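Local coordinates for Sec-alkylsulfatase (Pseudomonas sp., PDB 4AXH), which hydrolyses (R)-secondary-alkyl sulfates to (S)-alcohols and sulfate with strict inversion of configuration, as a zinc-dependent homodimer of the metallo-beta-lactamase superfamily, at residues V237-A241 and Q242-D246; G433-D436 and G437-N441. All coordinates share one frame; numbering follows the deposited sequence.

Interaction 1: V237-A241 and Q242-D246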
ATOM      1  N   VAL A 237      13.416   1.993  26.784  1.00 40.00           N
ATOM      2  CA  VAL A 237      14.367   0.923  27.087  1.00 37.45           C
ATOM      3  C   VAL A 237      15.738   1.528  27.481  1.00 39.94           C
ATOM      4  O   VAL A 237      16.245   2.407  26.786  1.00 39.13           O
ATOM      5  CB  VAL A 237      14.476  -0.088  25.905  1.00 39.33           C
ATOM      6  CG1 VAL A 237      15.446  -1.218  26.217  1.00 38.47           C
ATOM      7  CG2 VAL A 237      13.098  -0.651  25.526  1.00 38.80           C
ATOM      8  N   PRO A 238      16.364   1.061  28.587  1.00 36.68           N
ATOM      9  CA  PRO A 238      17.679   1.595  28.980  1.00 35.41           C
ATOM     10  C   PRO A 238      18.763   1.280  27.952  1.00 41.90           C
ATOM     11  O   PRO A 238      18.544   0.450  27.085  1.00 43.50           O
ATOM     12  CB  PRO A 238      17.979   0.849  30.297  1.00 35.66           C
ATOM     13  CG  PRO A 238      16.727   0.324  30.750  1.00 40.47           C
ATOM     14  CD  PRO A 238      15.907   0.043  29.555  1.00 37.25           C
ATOM     15  N   ARG A 239      19.940   1.910  28.069  1.00 38.07           N
ATOM     16  CA  ARG A 239      21.056   1.654  27.173  1.00 36.93           C
ATOM     17  C   ARG A 239      21.947   0.631  27.862  1.00 48.67           C
ATOM     18  O   ARG A 239      22.024   0.607  29.102  1.00 50.40           O
ATOM     19  CB  ARG A 239      21.834   2.935  26.814  1.00 28.64           C
ATOM     20  CG  ARG A 239      20.993   4.208  26.543  1.00 28.71           C
ATOM     21  CD  ARG A 239      19.723   3.977  25.729  1.00 35.96           C
ATOM     22  NE  ARG A 239      18.887   5.171  25.600  1.00 32.71           N
ATOM     23  CZ  ARG A 239      17.654   5.181  25.096  1.00 50.90           C
ATOM     24  NH1 ARG A 239      17.070   4.046  24.721  1.00 23.63           N
ATOM     25  NH2 ARG A 239      16.983   6.322  24.993  1.00 63.70           N
ATOM     26  N   GLY A 240      22.574  -0.234  27.067  1.00 46.64           N
ATOM     27  CA  GLY A 240      23.431  -1.297  27.571  1.00 46.29           C
ATOM     28  C   GLY A 240      23.321  -2.547  26.728  1.00 49.18           C
ATOM     29  O   GLY A 240      22.313  -2.735  26.035  1.00 47.30           O
ATOM     30  N   ALA A 241      24.363  -3.423  26.807  1.00 45.90           N
ATOM     31  CA  ALA A 241      24.511  -4.681  26.059  1.00 44.98           C
ATOM     32  C   ALA A 241      23.352  -5.647  26.222  1.00 49.47           C
ATOM     33  O   ALA A 241      23.146  -6.487  25.338  1.00 49.43           O
ATOM     34  CB  ALA A 241      25.825  -5.351  26.411  1.00 45.66           C
ATOM     35  N   GLN A 242      22.570  -5.511  27.324  1.00 46.20           N
ATOM     36  CA  GLN A 242      21.389  -6.335  27.609  1.00 45.59           C
ATOM     37  C   GLN A 242      20.079  -5.635  27.198  1.00 46.76           C
ATOM     38  O   GLN A 242      19.012  -6.252  27.266  1.00 47.28           O
ATOM     39  CB  GLN A 242      21.358  -6.736  29.094  1.00 46.92           C
ATOM     40  CG  GLN A 242      22.263  -7.918  29.430  1.00 63.24           C
ATOM     41  CD  GLN A 242      21.683  -8.770  30.530  1.00 69.04           C
ATOM     42  OE1 GLN A 242      22.296  -8.731  31.694  1.00 67.85           O
ATOM     43  NE2 GLN A 242      20.681  -9.465  30.350  1.00 43.01           N
ATOM     44  N   ALA A 243      20.164  -4.350  26.773  1.00 39.68           N
ATOM     45  CA  ALA A 243      19.013  -3.536  26.368  1.00 37.84           C
ATOM     46  C   ALA A 243      19.225  -2.737  25.012  1.00 42.07           C
ATOM     47  O   ALA A 243      19.629  -3.353  24.018  1.00 42.27           O
ATOM     48  CB  ALA A 243      18.608  -2.624  27.512  1.00 37.17           C
ATOM     49  N   GLN A 244      18.952  -1.396  24.971  1.00 35.15           N
ATOM     50  CA  GLN A 244      19.089  -0.568  23.779  1.00 34.42           C
ATOM     51  C   GLN A 244      20.542  -0.313  23.417  1.00 38.96           C
ATOM     52  O   GLN A 244      21.304   0.154  24.255  1.00 40.42           O
ATOM     53  CB  GLN A 244      18.346   0.757  23.951  1.00 35.84           C
ATOM     54  CG  GLN A 244      17.682   1.275  22.669  1.00 29.87           C
ATOM     55  CD  GLN A 244      18.578   2.198  21.891  1.00 33.53           C
ATOM     56  OE1 GLN A 244      19.502   2.828  22.424  1.00 25.04           O
ATOM     57  NE2 GLN A 244      18.316   2.308  20.620  1.00 20.49           N
ATOM     58  N   VAL A 245      20.940  -0.622  22.172  1.00 33.29           N
ATOM     59  CA  VAL A 245      22.324  -0.420  21.755  1.00 32.75           C
ATOM     60  C   VAL A 245      22.514   0.538  20.571  1.00 36.59           C
ATOM     61  O   VAL A 245      23.541   1.219  20.506  1.00 36.37           O
ATOM     62  CB  VAL A 245      23.136  -1.733  21.564  1.00 37.54           C
ATOM     63  CG1 VAL A 245      23.224  -2.524  22.856  1.00 37.97           C
ATOM     64  CG2 VAL A 245      22.593  -2.595  20.429  1.00 36.76           C
ATOM     65  N   ASP A 246      21.554   0.558  19.620  1.00 32.67           N
ATOM     66  CA  ASP A 246      21.631   1.349  18.393  1.00 30.73           C
ATOM     67  C   ASP A 246      20.275   1.383  17.686  1.00 30.85           C
ATOM     68  O   ASP A 246      19.374   0.605  18.015  1.00 28.46           O
ATOM     69  CB  ASP A 246      22.690   0.714  17.447  1.00 32.17           C
ATOM     70  CG  ASP A 246      23.198   1.632  16.359  1.00 38.61           C
ATOM     71  OD1 ASP A 246      23.801   2.668  16.695  1.00 36.10           O
ATOM     72  OD2 ASP A 246      23.039   1.283  15.164  1.00 47.52           O
TER
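R239 lays its side chain alongside that of Q244, the two pointing the same way, with the CB and CG methylenes of the glutamine beside NH1 of the arginine. R239 NH1 comes within 3.5 Å of Q244 CG, and the guanidinium and amide planes stand 72° apart. The CB of R239 points away from the segment of Q244, but a bend at chi2 (-41°) brings the end of the chain back beside the glutamine, and its NH1 is bonded to the carbonyl of G234. The amide of Q244 is likewise held from outside: OE1 pairs with Y89 and NE2 with N519, which suits a long polar residue at a buried place.

The backbone makes a tight loop here through a type I beta turn from G240 to A243. At the turn A243 N bonds to G240 O at 2.8 Å, with the donor above the carbonyl plane. Further back, R239 and Q244 form a single beta bridge: Q244 N gives to P238 O at 2.8 Å, and G240 N gives to Q244 O at 3.1 Å. G240 has positive phi, where a CB would press on the preceding carbonyl oxygen; glycine avoids this.

The methyl of A243 makes an apolar contact with V237 CG1 at 3.7 Å, that branch being turned anti to the backbone N (chi1 -179°), while V245 CG1 lies 3.3 Å from G240 O. V237 and P238 also pack on helix 515-529, through M522, T523 and M526.

Interaction 2: G433-D436 and G437-N441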
ATOM      1  N   GLY A 433      -1.675  -7.054  -1.282  1.00 45.77           N
ATOM      2  CA  GLY A 433      -2.361  -6.740  -0.038  1.00 46.02           C
ATOM      3  C   GLY A 433      -2.194  -7.776   1.043  1.00 49.99           C
ATOM      4  O   GLY A 433      -1.593  -8.828   0.808  1.00 48.77           O
ATOM      5  N   PHE A 434      -2.740  -7.479   2.244  1.00 46.27           N
ATOM      6  CA  PHE A 434      -2.605  -8.311   3.436  1.00 45.77           C
ATOM      7  C   PHE A 434      -3.140  -9.722   3.258  1.00 48.32           C
ATOM      8  O   PHE A 434      -2.685 -10.634   3.954  1.00 46.72           O
ATOM      9  CB  PHE A 434      -3.255  -7.624   4.661  1.00 48.26           C
ATOM     10  CG  PHE A 434      -4.770  -7.729   4.718  1.00 50.18           C
ATOM     11  CD1 PHE A 434      -5.574  -6.788   4.081  1.00 51.68           C
ATOM     12  CD2 PHE A 434      -5.388  -8.800   5.370  1.00 52.63           C
ATOM     13  CE1 PHE A 434      -6.961  -6.924   4.079  1.00 54.39           C
ATOM     14  CE2 PHE A 434      -6.778  -8.941   5.358  1.00 53.52           C
ATOM     15  CZ  PHE A 434      -7.552  -7.990   4.733  1.00 52.67           C
ATOM     16  N   TYR A 435      -4.156  -9.884   2.403  1.00 46.07           N
ATOM     17  CA  TYR A 435      -4.842 -11.164   2.190  1.00 47.99           C
ATOM     18  C   TYR A 435      -4.085 -12.032   1.193  1.00 54.59           C
ATOM     19  O   TYR A 435      -3.818 -11.585   0.073  1.00 54.20           O
ATOM     20  CB  TYR A 435      -6.302 -10.900   1.751  1.00 49.57           C
ATOM     21  CG  TYR A 435      -7.066 -12.122   1.303  1.00 50.75           C
ATOM     22  CD1 TYR A 435      -7.275 -13.194   2.168  1.00 52.58           C
ATOM     23  CD2 TYR A 435      -7.626 -12.191   0.028  1.00 51.26           C
ATOM     24  CE1 TYR A 435      -7.979 -14.325   1.759  1.00 53.94           C
ATOM     25  CE2 TYR A 435      -8.369 -13.300  -0.376  1.00 51.45           C
ATOM     26  CZ  TYR A 435      -8.534 -14.369   0.492  1.00 56.60           C
ATOM     27  OH  TYR A 435      -9.228 -15.486   0.116  1.00 57.83           O
ATOM     28  N   ASP A 436      -3.736 -13.261   1.604  1.00 54.11           N
ATOM     29  CA  ASP A 436      -2.919 -14.183   0.800  1.00 55.65           C
ATOM     30  C   ASP A 436      -3.585 -14.905  -0.380  1.00 62.45           C
ATOM     31  O   ASP A 436      -2.883 -15.505  -1.200  1.00 62.05           O
ATOM     32  CB  ASP A 436      -2.093 -15.141   1.690  1.00 57.51           C
ATOM     33  CG  ASP A 436      -2.876 -16.193   2.477  1.00 69.68           C
ATOM     34  OD1 ASP A 436      -4.125 -16.201   2.386  1.00 69.23           O
ATOM     35  OD2 ASP A 436      -2.229 -17.024   3.175  1.00 75.37           O
ATOM     36  N   GLY A 437      -4.905 -14.794  -0.487  1.00 60.22           N
ATOM     37  CA  GLY A 437      -5.684 -15.431  -1.547  1.00 60.04           C
ATOM     38  C   GLY A 437      -6.422 -16.671  -1.081  1.00 64.21           C
ATOM     39  O   GLY A 437      -7.491 -16.977  -1.616  1.00 64.68           O
ATOM     40  N   ASN A 438      -5.848 -17.382  -0.077  1.00 60.58           N
ATOM     41  CA  ASN A 438      -6.388 -18.586   0.560  1.00 61.63           C
ATOM     42  C   ASN A 438      -7.632 -18.209   1.372  1.00 70.59           C
ATOM     43  O   ASN A 438      -7.528 -17.446   2.336  1.00 71.08           O
ATOM     44  CB  ASN A 438      -5.326 -19.248   1.463  1.00 58.21           C
ATOM     45  CG  ASN A 438      -5.731 -20.522   2.189  1.00 70.62           C
ATOM     46  OD1 ASN A 438      -6.896 -20.972   2.159  1.00 74.38           O
ATOM     47  ND2 ASN A 438      -4.753 -21.149   2.866  1.00 49.43           N
ATOM     48  N   PRO A 439      -8.819 -18.754   1.031  1.00 69.89           N
ATOM     49  CA  PRO A 439     -10.036 -18.349   1.757  1.00 70.28           C
ATOM     50  C   PRO A 439     -10.058 -18.640   3.257  1.00 73.12           C
ATOM     51  O   PRO A 439     -10.789 -17.958   3.978  1.00 74.48           O
ATOM     52  CB  PRO A 439     -11.166 -19.031   0.985  1.00 72.35           C
ATOM     53  CG  PRO A 439     -10.591 -19.309  -0.358  1.00 76.83           C
ATOM     54  CD  PRO A 439      -9.152 -19.650  -0.091  1.00 71.96           C
ATOM     55  N   ALA A 440      -9.231 -19.588   3.746  1.00 65.23           N
ATOM     56  CA  ALA A 440      -9.167 -19.876   5.176  1.00 63.16           C
ATOM     57  C   ALA A 440      -8.762 -18.627   5.980  1.00 63.91           C
ATOM     58  O   ALA A 440      -9.229 -18.454   7.110  1.00 64.09           O
ATOM     59  CB  ALA A 440      -8.203 -21.015   5.438  1.00 63.97           C
ATOM     60  N   ASN A 441      -7.956 -17.736   5.361  1.00 57.72           N
ATOM     61  CA  ASN A 441      -7.495 -16.486   5.956  1.00 57.59           C
ATOM     62  C   ASN A 441      -8.344 -15.278   5.499  1.00 63.53           C
ATOM     63  O   ASN A 441      -7.870 -14.131   5.572  1.00 64.16           O
ATOM     64  CB  ASN A 441      -6.012 -16.257   5.637  1.00 56.69           C
ATOM     65  CG  ASN A 441      -5.118 -17.404   6.005  1.00 81.47           C
ATOM     66  OD1 ASN A 441      -4.624 -18.127   5.134  1.00 71.78           O
ATOM     67  ND2 ASN A 441      -4.887 -17.602   7.302  1.00 77.04           N
TER
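The chain turns at D436-G437, where positive phi (103°) at G437 would set a CB against D436 O, so that glycine fits here, and then enters a short 3-10 segment at P439-A440. Y435 reaches forward under this bend because its CG is anti to the backbone N (chi1 171°). G437 lies over one face of the phenol ring, with its CA 3.9 Å from the ring centroid in a CH-pi contact. The hydroxyl of Y435 ends 2.9 Å from G437 O, while N441 O approaches the ring edge near its plane, 3.6 Å from Y435 CD1.

D436 turns its carboxylate forward along the chain, where OD1 accepts from N438 N at 3.2 Å, a bent bond that arrives from above the carboxylate plane. The side chain of N441 crosses that of D436 at about a right angle. N438 in turn forms an Asx turn, its OD1 taking A440 N at 3.1 Å, while its ND2 is bonded to N485 of the second subunit. Asparagine, short and able to both accept and donate, suits this double role, and P439 fits the 3-10 start.

This loop joins helix 420-431 to helix 447-457 within the dimerisation region and lies against the second subunit, where Y435 packs on M520 and N438 on F489 in helix 477-490 of that chain.

Interactions 1 and 2 are separate: their centres lie 38 Å apart, their nearest atoms about 27 Å, and they belong to different parts of the chain. Interaction 1, in the metallo-beta-lactamase region, is the nearer to the active site within its own chain, since the side chain of Q244 is about 10 Å from those of the sulfate-binding residues Q232 and Y417. It also packs on helix 515-529 of the dimerisation region, so it joins two regions of one chain. Interaction 2 lies away from the zinc and sulfate sites of its own chain and instead faces the second subunit, where the flanking F434, which takes no part in the contact itself, packs on L320, a sulfate-binding residue of that subunit.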